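Local coordinates for protein acyl-coenzyme A oxidase 3 (PDB 5YS9) that oxidises acyl-CoA substrates to (2E)-enoyl-CoA with its FAD cofactor, passing electrons to oxygen to give hydrogen peroxide in peroxisomal fatty acid beta-oxidation, at residues A[319-324]-A[353-358]; A[315-320]-A[417-422]; A[361-366]-A[635-640]. All coordinates share one frame; numbering follows the deposited sequence.

Contact 1: A[319-324]-A[353-358]; sequences RFITIA and RRLLPL. With FAD (flavin-adenine dinucleotide), chain D.
Ile321 and Ala324 meet Leu355 and Leu358 where helices 300-330 and 349-385, neighbours in the C-alpha1 helical bundle of the acyl-CoA oxidase fold, run roughly antiparallel. The short axes pass 10.4 Å apart at 144°. Side chain meets side chain through apolar groups alone between the two segments. Ile321 sends CG1 anti to its backbone N (chi1 -160°), which carries CD1 over to the other helix, 4.0 Å from Leu358 CB; the two side chains pass at a slant. One turn on, the Ala324 methyl CB lies against the leucine fork, 3.9 Å from Leu355 CD1. Leu355 also touches Ala429, a residue of the FAD pocket.

The polar work is done by Arg354, on another side of its helix. Bent at chi2 and chi3, its chain brings the guanidinium to the adenosine ribose of FAD, where NH1 donates to FAD O3B (2.6 Å, 156° at the hydrogen) and lies equally close to O2B. A leucine in its place would probably leave the ribose O3B without this donor and that end of the cofactor less firmly held. Pro357, lacking an N-H, interrupts the helical bonding, and Leu358 N makes a weak bond back to Leu355 O. Ile321 CD1 rests on that same carbonyl oxygen, Leu355 O, at 3.6 Å.

Contact 2: A[315-320]-A[417-422]; sequences FVSQRF and WTCANI
Val316, Ser317, Cys419 and Ile422, none of them flat, make the touch between helices 300-330 and 391-428 of the C-alpha1 helical bundle of the acyl-CoA oxidase fold, while planar groups stand around it. The Arg319 guanidinium has Phe320 CZ over the centre of one face, 3.3 Å above its plane, and its NE is hydrogen-bonded to Ile644 O. The amide of Gln318 turns back on its own helix, and NE2 donates to Phe315 O at 3.2 Å with 148° at the hydrogen, the acceptor lying close to the amide plane. On the far side of the other helix, the indole of Trp417 meets Phe414 edge-to-face, and its NE1 is hydrogen-bonded to Gln428 OE1 of the second subunit.

The two segments run nearly parallel, at 17° with axes 9.3 Å apart; small residues at the centre allow the CA atoms of Ser317 and Cys419 to come within 5.6 Å. Cys419 holds SG anti to the backbone N (chi1 177°), which points the sulfur across at the other helix, 3.7 Å from Val316 CB. Val316 CG1 flanks the same Cys419 SG at 3.8 Å. Trp448 of helix 441-448 packs on both Val316 and Cys419, and in this buried setting the Ser317 hydroxyl is satisfied within its own helix by a hydrogen bond to Ser313 O. Its oxygen nevertheless fits between two side chains of the facing helix: Cys419 SG is 3.4 Å from Ser317 OG, and the methyl Ile422 CD1 lies 3.6 Å from the same OG.

Contact 3: A[361-366]-A[635-640]; sequences FTYAMK and DAFGLS
Tyr363 and Phe637 form the tight part of this buried contact between helix 349-385 and the loop joining helices 630-635 and 641-644. Their rings meet at a slant, with planes at 57° and centroids 5.5 Å apart, and Tyr363 CE1 comes within 3.6 Å of Phe637 CZ. Phe637 sets CG anti to its carbonyl carbon (chi1 -57°), and the far end of its ring reaches the helix, where Thr362 OG1 lies 4.0 Å from Phe637 CZ. Beside this pair the Tyr363 hydroxyl passes the methyl of Ala636, OH to CB 3.7 Å, and is hydrogen-bonded to Tyr633 O, in helix 630-635 just ahead of the loop. Leu45 of helix 38-46 packs on both rings, and Met41 on Tyr363 and Ala636.

The flank away from the helix is different, for there the loop makes no contact with 361-366. Asp635 points away and forms salt bridges with Arg31 and Arg326. A type I turn runs from Asp635 to Gly638, closed by Gly638 N to Asp635 O at 3.1 Å, and Gly638, exposed and with positive phi (66°), leads the chain out of its helical run. The arrangement joins the two all-helical regions of an acyl-CoA oxidase: a loop of the extra C-terminal region plugs an aromatic side chain onto the C-alpha1 helical bundle.

Overall arrangement
The three contacts form one continuous core, with centres 9 to 10 Å apart. Helix 300-330 serves contacts 1 and 2, and helix 349-385 serves contacts 1 and 3. Contacts 1 and 2 meet where Leu358 O lies 4.0 Å from Ile422 CD1, contacts 2 and 3 where Met365 CE lies 3.7 Å from Cys419 N, and contacts 1 and 3 where Ile321 CG2 lies 4.0 Å from Thr362 CG2. Phe637 also packs on helix 300-330. Contact 1 alone holds a residue of the FAD pocket; the side chain of Ile422 in contact 2 is about 14 Å from the cofactor. That FAD is shared with the second subunit, whose Thr163, Ser169 and Asp457 also bond to it.

Contact 1: A[319-324]-A[353-358]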
# COMPACT_ATOMS: atom_id res chain seq x y z
N ARG A 319 -3.53 -12.10 11.08
CA ARG A 319 -2.87 -11.35 12.15
C ARG A 319 -3.43 -9.93 12.17
O ARG A 319 -3.87 -9.44 13.21
CB ARG A 319 -1.37 -11.36 11.89
CG ARG A 319 -0.50 -10.82 13.02
CD ARG A 319 0.95 -10.61 12.53
NE ARG A 319 1.61 -9.51 13.24
CZ ARG A 319 2.76 -8.95 12.89
NH1 ARG A 319 3.43 -9.34 11.81
NH2 ARG A 319 3.23 -7.96 13.65
N PHE A 320 -3.33 -9.26 11.05
CA PHE A 320 -3.78 -7.89 10.93
C PHE A 320 -5.27 -7.65 11.02
O PHE A 320 -5.71 -6.69 11.61
CB PHE A 320 -3.07 -7.22 9.76
CG PHE A 320 -1.60 -7.21 9.95
CD1 PHE A 320 -1.02 -6.31 10.80
CD2 PHE A 320 -0.81 -8.19 9.39
CE1 PHE A 320 0.33 -6.32 11.02
CE2 PHE A 320 0.53 -8.22 9.62
CZ PHE A 320 1.10 -7.28 10.44
N ILE A 321 -6.04 -8.55 10.45
CA ILE A 321 -7.47 -8.51 10.61
C ILE A 321 -7.83 -8.72 12.07
O ILE A 321 -8.77 -8.12 12.55
CB ILE A 321 -8.21 -9.47 9.66
CG1 ILE A 321 -9.66 -9.05 9.51
CG2 ILE A 321 -8.18 -10.89 10.16
CD1 ILE A 321 -9.86 -7.73 8.82
N THR A 322 -7.11 -9.58 12.75
CA THR A 322 -7.31 -9.72 14.18
C THR A 322 -6.92 -8.47 14.97
O THR A 322 -7.66 -8.04 15.82
CB THR A 322 -6.60 -10.95 14.76
OG1 THR A 322 -7.07 -12.11 14.10
CG2 THR A 322 -6.90 -11.09 16.20
N ILE A 323 -5.79 -7.87 14.65
CA ILE A 323 -5.39 -6.58 15.28
C ILE A 323 -6.49 -5.51 15.11
O ILE A 323 -6.95 -4.90 16.13
CB ILE A 323 -4.04 -6.06 14.76
CG1 ILE A 323 -2.91 -6.96 15.29
CG2 ILE A 323 -3.80 -4.60 15.16
CD1 ILE A 323 -1.65 -6.84 14.45
N ALA A 324 -6.92 -5.31 13.86
CA ALA A 324 -7.91 -4.23 13.57
C ALA A 324 -9.23 -4.45 14.23
O ALA A 324 -9.81 -3.48 14.72
CB ALA A 324 -8.12 -4.04 12.09
N ARG A 353 -18.31 -2.70 7.28
CA ARG A 353 -18.04 -2.87 5.85
C ARG A 353 -16.57 -2.83 5.50
O ARG A 353 -16.13 -3.50 4.59
CB ARG A 353 -18.79 -1.83 5.03
CG ARG A 353 -20.23 -2.19 4.77
CD ARG A 353 -20.95 -1.03 4.13
NE ARG A 353 -22.23 -1.41 3.59
CZ ARG A 353 -22.40 -1.97 2.40
NH1 ARG A 353 -21.36 -2.19 1.63
NH2 ARG A 353 -23.60 -2.28 1.99
N ARG A 354 -15.81 -1.99 6.17
CA ARG A 354 -14.38 -1.95 5.97
C ARG A 354 -13.66 -3.23 6.36
O ARG A 354 -12.76 -3.64 5.67
CB ARG A 354 -13.76 -0.80 6.75
CG ARG A 354 -14.23 0.57 6.34
CD ARG A 354 -13.05 1.50 6.20
NE ARG A 354 -12.96 2.43 7.31
CZ ARG A 354 -11.84 2.79 7.89
NH1 ARG A 354 -11.87 3.64 8.89
NH2 ARG A 354 -10.69 2.32 7.47
N LEU A 355 -14.04 -3.83 7.47
CA LEU A 355 -13.28 -4.95 8.00
C LEU A 355 -13.90 -6.32 7.88
O LEU A 355 -13.21 -7.29 7.66
CB LEU A 355 -12.93 -4.70 9.46
CG LEU A 355 -12.12 -3.46 9.81
CD1 LEU A 355 -11.91 -3.40 11.31
CD2 LEU A 355 -10.80 -3.43 9.07
N LEU A 356 -15.20 -6.43 8.05
CA LEU A 356 -15.80 -7.78 8.13
C LEU A 356 -15.72 -8.60 6.82
O LEU A 356 -15.51 -9.81 6.88
CB LEU A 356 -17.22 -7.73 8.67
CG LEU A 356 -17.31 -7.18 10.09
CD1 LEU A 356 -18.77 -7.16 10.54
CD2 LEU A 356 -16.47 -7.92 11.12
N PRO A 357 -15.82 -7.94 5.64
CA PRO A 357 -15.63 -8.64 4.36
C PRO A 357 -14.22 -9.19 4.21
O PRO A 357 -14.03 -10.28 3.65
CB PRO A 357 -15.91 -7.57 3.32
CG PRO A 357 -16.84 -6.63 4.00
CD PRO A 357 -16.35 -6.58 5.42
N LEU A 358 -13.26 -8.46 4.77
CA LEU A 358 -11.87 -8.83 4.68
C LEU A 358 -11.59 -9.98 5.63
O LEU A 358 -10.77 -10.83 5.33
CB LEU A 358 -10.97 -7.62 4.96
CG LEU A 358 -11.24 -6.39 4.04
CD1 LEU A 358 -10.36 -5.18 4.34
CD2 LEU A 358 -11.02 -6.78 2.60
PA FAD D . -9.96 7.73 15.25
O1A FAD D . -10.47 9.11 15.08
O2A FAD D . -10.36 6.91 16.41
O5B FAD D . -10.30 6.83 14.00
C5B FAD D . -9.78 5.51 14.01
C4B FAD D . -10.49 4.71 12.96
O4B FAD D . -11.88 4.67 13.28
C3B FAD D . -10.36 5.43 11.64
O3B FAD D . -10.07 4.50 10.61
C2B FAD D . -11.72 6.00 11.38
O2B FAD D . -12.00 5.97 9.98
C1B FAD D . -12.64 5.11 12.18
N9A FAD D . -13.72 6.00 12.63
C8A FAD D . -13.62 6.92 13.59
N7A FAD D . -14.79 7.58 13.72
C5A FAD D . -15.65 7.08 12.83
C6A FAD D . -17.04 7.33 12.43
N6A FAD D . -17.79 8.27 13.04
N1A FAD D . -17.55 6.59 11.45
C2A FAD D . -16.82 5.65 10.83
N3A FAD D . -15.55 5.37 11.13
C4A FAD D . -14.93 6.04 12.10
N1 FAD D . -1.80 15.29 16.25
C2 FAD D . -1.45 16.48 16.75
O2 FAD D . -2.27 17.10 17.41
N3 FAD D . -0.26 17.03 16.54
C4 FAD D . 0.67 16.43 15.84
O4 FAD D . 1.76 16.96 15.67
C4X FAD D . 0.38 15.12 15.26
N5 FAD D . 1.28 14.46 14.53
C5X FAD D . 0.99 13.26 14.02
C6 FAD D . 1.95 12.60 13.29
C7 FAD D . 1.68 11.36 12.76
C7M FAD D . 2.73 10.66 11.96
C8 FAD D . 0.36 10.75 12.98
C8M FAD D . 0.05 9.41 12.41
C9 FAD D . -0.61 11.41 13.71
C9A FAD D . -0.34 12.64 14.24
N10 FAD D . -1.31 13.33 14.99
C10 FAD D . -0.96 14.57 15.51
C1' FAD D . -2.64 12.78 15.26
C2' FAD D . -3.54 12.61 14.03
O2' FAD D . -4.14 13.85 13.69
C3' FAD D . -4.61 11.56 14.29
O3' FAD D . -4.02 10.29 14.09
C4' FAD D . -5.83 11.63 13.38
O4' FAD D . -6.16 12.99 13.18
C5' FAD D . -7.06 10.99 14.00
O5' FAD D . -7.10 9.58 13.96
P FAD D . -7.30 8.74 15.30
O1P FAD D . -6.07 7.97 15.59
O2P FAD D . -7.81 9.67 16.33
O3P FAD D . -8.39 7.64 14.99

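Contact 2: A[315-320]-A[417-422]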
# COMPACT_ATOMS: atom_id res chain seq x y z
N PHE A 315 -2.13 -16.82 6.33
CA PHE A 315 -1.32 -16.75 7.50
C PHE A 315 -0.93 -15.34 7.94
O PHE A 315 -0.90 -15.08 9.14
CB PHE A 315 -0.07 -17.61 7.31
CG PHE A 315 -0.31 -19.08 7.50
CD1 PHE A 315 -0.83 -19.57 8.71
CD2 PHE A 315 -0.03 -19.99 6.48
CE1 PHE A 315 -1.02 -20.93 8.89
CE2 PHE A 315 -0.24 -21.36 6.64
CZ PHE A 315 -0.73 -21.83 7.85
N VAL A 316 -0.64 -14.44 7.00
CA VAL A 316 -0.36 -13.04 7.32
C VAL A 316 -1.64 -12.26 7.58
O VAL A 316 -1.71 -11.52 8.54
CB VAL A 316 0.52 -12.34 6.25
CG1 VAL A 316 0.76 -10.85 6.57
CG2 VAL A 316 1.85 -13.03 6.20
N SER A 317 -2.63 -12.39 6.71
CA SER A 317 -3.84 -11.59 6.82
C SER A 317 -4.55 -11.71 8.17
O SER A 317 -5.02 -10.70 8.70
CB SER A 317 -4.83 -11.92 5.70
OG SER A 317 -4.34 -11.45 4.47
N GLN A 318 -4.66 -12.94 8.69
CA GLN A 318 -5.35 -13.22 9.94
C GLN A 318 -4.81 -12.41 11.14
O GLN A 318 -5.55 -12.08 12.10
CB GLN A 318 -5.27 -14.72 10.25
CG GLN A 318 -3.85 -15.25 10.41
CD GLN A 318 -3.76 -16.70 10.88
OE1 GLN A 318 -4.73 -17.33 11.22
NE2 GLN A 318 -2.55 -17.20 10.90
N ARG A 319 -3.53 -12.10 11.08
CA ARG A 319 -2.87 -11.35 12.15
C ARG A 319 -3.43 -9.93 12.17
O ARG A 319 -3.87 -9.44 13.21
CB ARG A 319 -1.37 -11.36 11.89
CG ARG A 319 -0.50 -10.82 13.02
CD ARG A 319 0.95 -10.61 12.53
NE ARG A 319 1.61 -9.51 13.24
CZ ARG A 319 2.76 -8.95 12.89
NH1 ARG A 319 3.43 -9.34 11.81
NH2 ARG A 319 3.23 -7.96 13.65
N PHE A 320 -3.33 -9.26 11.05
CA PHE A 320 -3.78 -7.89 10.93
C PHE A 320 -5.27 -7.65 11.02
O PHE A 320 -5.71 -6.69 11.61
CB PHE A 320 -3.07 -7.22 9.76
CG PHE A 320 -1.60 -7.21 9.95
CD1 PHE A 320 -1.02 -6.31 10.80
CD2 PHE A 320 -0.81 -8.19 9.39
CE1 PHE A 320 0.33 -6.32 11.02
CE2 PHE A 320 0.53 -8.22 9.62
CZ PHE A 320 1.10 -7.28 10.44
N TRP A 417 -2.13 -9.87 -3.68
CA TRP A 417 -2.63 -8.49 -3.68
C TRP A 417 -3.65 -8.21 -2.56
O TRP A 417 -3.60 -7.16 -1.92
CB TRP A 417 -3.29 -8.12 -5.00
CG TRP A 417 -2.40 -7.66 -6.09
CD1 TRP A 417 -1.24 -6.88 -6.00
CD2 TRP A 417 -2.59 -7.90 -7.47
NE1 TRP A 417 -0.73 -6.65 -7.24
CE2 TRP A 417 -1.55 -7.24 -8.17
CE3 TRP A 417 -3.56 -8.61 -8.19
CZ2 TRP A 417 -1.45 -7.28 -9.56
CZ3 TRP A 417 -3.46 -8.63 -9.59
CH2 TRP A 417 -2.40 -7.98 -10.25
N THR A 418 -4.57 -9.14 -2.34
CA THR A 418 -5.56 -8.99 -1.32
C THR A 418 -4.92 -8.91 0.08
O THR A 418 -5.32 -8.06 0.86
CB THR A 418 -6.62 -10.09 -1.41
OG1 THR A 418 -7.39 -9.89 -2.60
CG2 THR A 418 -7.58 -9.99 -0.22
N CYS A 419 -3.93 -9.77 0.36
CA CYS A 419 -3.23 -9.71 1.62
C CYS A 419 -2.60 -8.32 1.83
O CYS A 419 -2.69 -7.76 2.93
CB CYS A 419 -2.17 -10.85 1.76
SG CYS A 419 -1.19 -10.78 3.31
N ALA A 420 -2.00 -7.77 0.78
CA ALA A 420 -1.47 -6.41 0.83
C ALA A 420 -2.56 -5.43 1.17
O ALA A 420 -2.38 -4.59 2.03
CB ALA A 420 -0.76 -6.04 -0.49
N ASN A 421 -3.71 -5.54 0.52
CA ASN A 421 -4.76 -4.56 0.74
C ASN A 421 -5.28 -4.62 2.18
O ASN A 421 -5.71 -3.60 2.72
CB ASN A 421 -5.93 -4.78 -0.23
CG ASN A 421 -5.52 -4.62 -1.68
OD1 ASN A 421 -4.59 -3.89 -1.99
ND2 ASN A 421 -6.23 -5.32 -2.58
N ILE A 422 -5.29 -5.82 2.76
CA ILE A 422 -5.83 -6.05 4.09
C ILE A 422 -4.90 -5.45 5.14
O ILE A 422 -5.33 -4.76 6.07
CB ILE A 422 -6.02 -7.57 4.39
CG1 ILE A 422 -7.19 -8.14 3.57
CG2 ILE A 422 -6.24 -7.80 5.89
CD1 ILE A 422 -7.36 -9.65 3.71

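Contact 3: A[361-366]-A[635-640]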
# COMPACT_ATOMS: atom_id res chain seq x y z
N PHE A 361 -12.84 -12.59 3.65
CA PHE A 361 -11.88 -12.82 2.59
C PHE A 361 -10.72 -13.66 3.08
O PHE A 361 -10.24 -14.51 2.37
CB PHE A 361 -11.36 -11.49 2.08
CG PHE A 361 -11.06 -11.46 0.63
CD1 PHE A 361 -10.37 -12.48 0.03
CD2 PHE A 361 -11.46 -10.40 -0.15
CE1 PHE A 361 -10.09 -12.45 -1.30
CE2 PHE A 361 -11.18 -10.36 -1.48
CZ PHE A 361 -10.50 -11.39 -2.06
N THR A 362 -10.24 -13.40 4.28
CA THR A 362 -9.12 -14.17 4.81
C THR A 362 -9.45 -15.64 5.03
O THR A 362 -8.66 -16.48 4.70
CB THR A 362 -8.34 -13.47 5.95
OG1 THR A 362 -8.10 -14.38 7.02
CG2 THR A 362 -9.04 -12.25 6.45
N TYR A 363 -10.64 -15.93 5.52
CA TYR A 363 -11.08 -17.31 5.67
C TYR A 363 -11.14 -17.98 4.31
O TYR A 363 -10.76 -19.12 4.16
CB TYR A 363 -12.48 -17.37 6.27
CG TYR A 363 -12.56 -17.48 7.77
CD1 TYR A 363 -12.02 -16.51 8.59
CD2 TYR A 363 -13.20 -18.55 8.37
CE1 TYR A 363 -12.10 -16.60 9.96
CE2 TYR A 363 -13.28 -18.65 9.74
CZ TYR A 363 -12.73 -17.67 10.52
OH TYR A 363 -12.81 -17.77 11.88
N ALA A 364 -11.63 -17.23 3.33
CA ALA A 364 -11.78 -17.68 1.97
C ALA A 364 -10.45 -18.01 1.31
O ALA A 364 -10.34 -18.96 0.55
CB ALA A 364 -12.52 -16.65 1.15
N MET A 365 -9.45 -17.21 1.59
CA MET A 365 -8.12 -17.50 1.11
C MET A 365 -7.70 -18.88 1.58
O MET A 365 -7.31 -19.71 0.78
CB MET A 365 -7.11 -16.47 1.57
CG MET A 365 -7.09 -15.18 0.77
SD MET A 365 -6.30 -13.90 1.76
CE MET A 365 -6.09 -12.77 0.45
N LYS A 366 -7.82 -19.16 2.87
CA LYS A 366 -7.45 -20.51 3.33
C LYS A 366 -8.25 -21.66 2.62
O LYS A 366 -7.67 -22.65 2.21
CB LYS A 366 -7.55 -20.59 4.88
CG LYS A 366 -6.88 -21.78 5.54
CD LYS A 366 -5.39 -21.95 5.14
CE LYS A 366 -4.66 -22.96 6.04
NZ LYS A 366 -5.45 -24.24 6.12
N ASP A 635 -10.67 -15.11 17.35
CA ASP A 635 -10.03 -16.03 18.32
C ASP A 635 -9.83 -17.39 17.73
O ASP A 635 -8.91 -18.07 18.19
CB ASP A 635 -10.83 -16.19 19.61
CG ASP A 635 -10.73 -14.99 20.54
OD1 ASP A 635 -9.83 -14.11 20.38
OD2 ASP A 635 -11.57 -14.93 21.45
N ALA A 636 -10.67 -17.77 16.74
CA ALA A 636 -10.49 -19.06 16.02
C ALA A 636 -9.12 -19.28 15.34
O ALA A 636 -8.69 -20.46 15.19
CB ALA A 636 -11.60 -19.29 15.03
N PHE A 637 -8.44 -18.18 14.97
CA PHE A 637 -7.08 -18.29 14.40
C PHE A 637 -6.04 -18.82 15.40
O PHE A 637 -5.02 -19.33 15.00
CB PHE A 637 -6.58 -16.97 13.89
CG PHE A 637 -7.46 -16.32 12.86
CD1 PHE A 637 -7.77 -16.97 11.66
CD2 PHE A 637 -7.90 -15.01 13.03
CE1 PHE A 637 -8.55 -16.32 10.69
CE2 PHE A 637 -8.66 -14.35 12.06
CZ PHE A 637 -9.00 -15.00 10.89
N GLY A 638 -6.29 -18.67 16.70
CA GLY A 638 -5.41 -19.21 17.74
C GLY A 638 -4.03 -18.57 17.82
O GLY A 638 -3.04 -19.25 18.07
N LEU A 639 -3.96 -17.28 17.60
CA LEU A 639 -2.70 -16.56 17.62
C LEU A 639 -2.43 -16.09 19.03
O LEU A 639 -3.25 -15.43 19.61
CB LEU A 639 -2.77 -15.35 16.68
CG LEU A 639 -2.97 -15.66 15.18
CD1 LEU A 639 -3.20 -14.40 14.39
CD2 LEU A 639 -1.80 -16.47 14.61
N SER A 640 -1.26 -16.42 19.58
CA SER A 640 -0.83 -15.86 20.84
C SER A 640 -0.34 -14.43 20.61
O SER A 640 -0.13 -13.98 19.46
CB SER A 640 0.29 -16.70 21.47
OG SER A 640 1.45 -16.67 20.64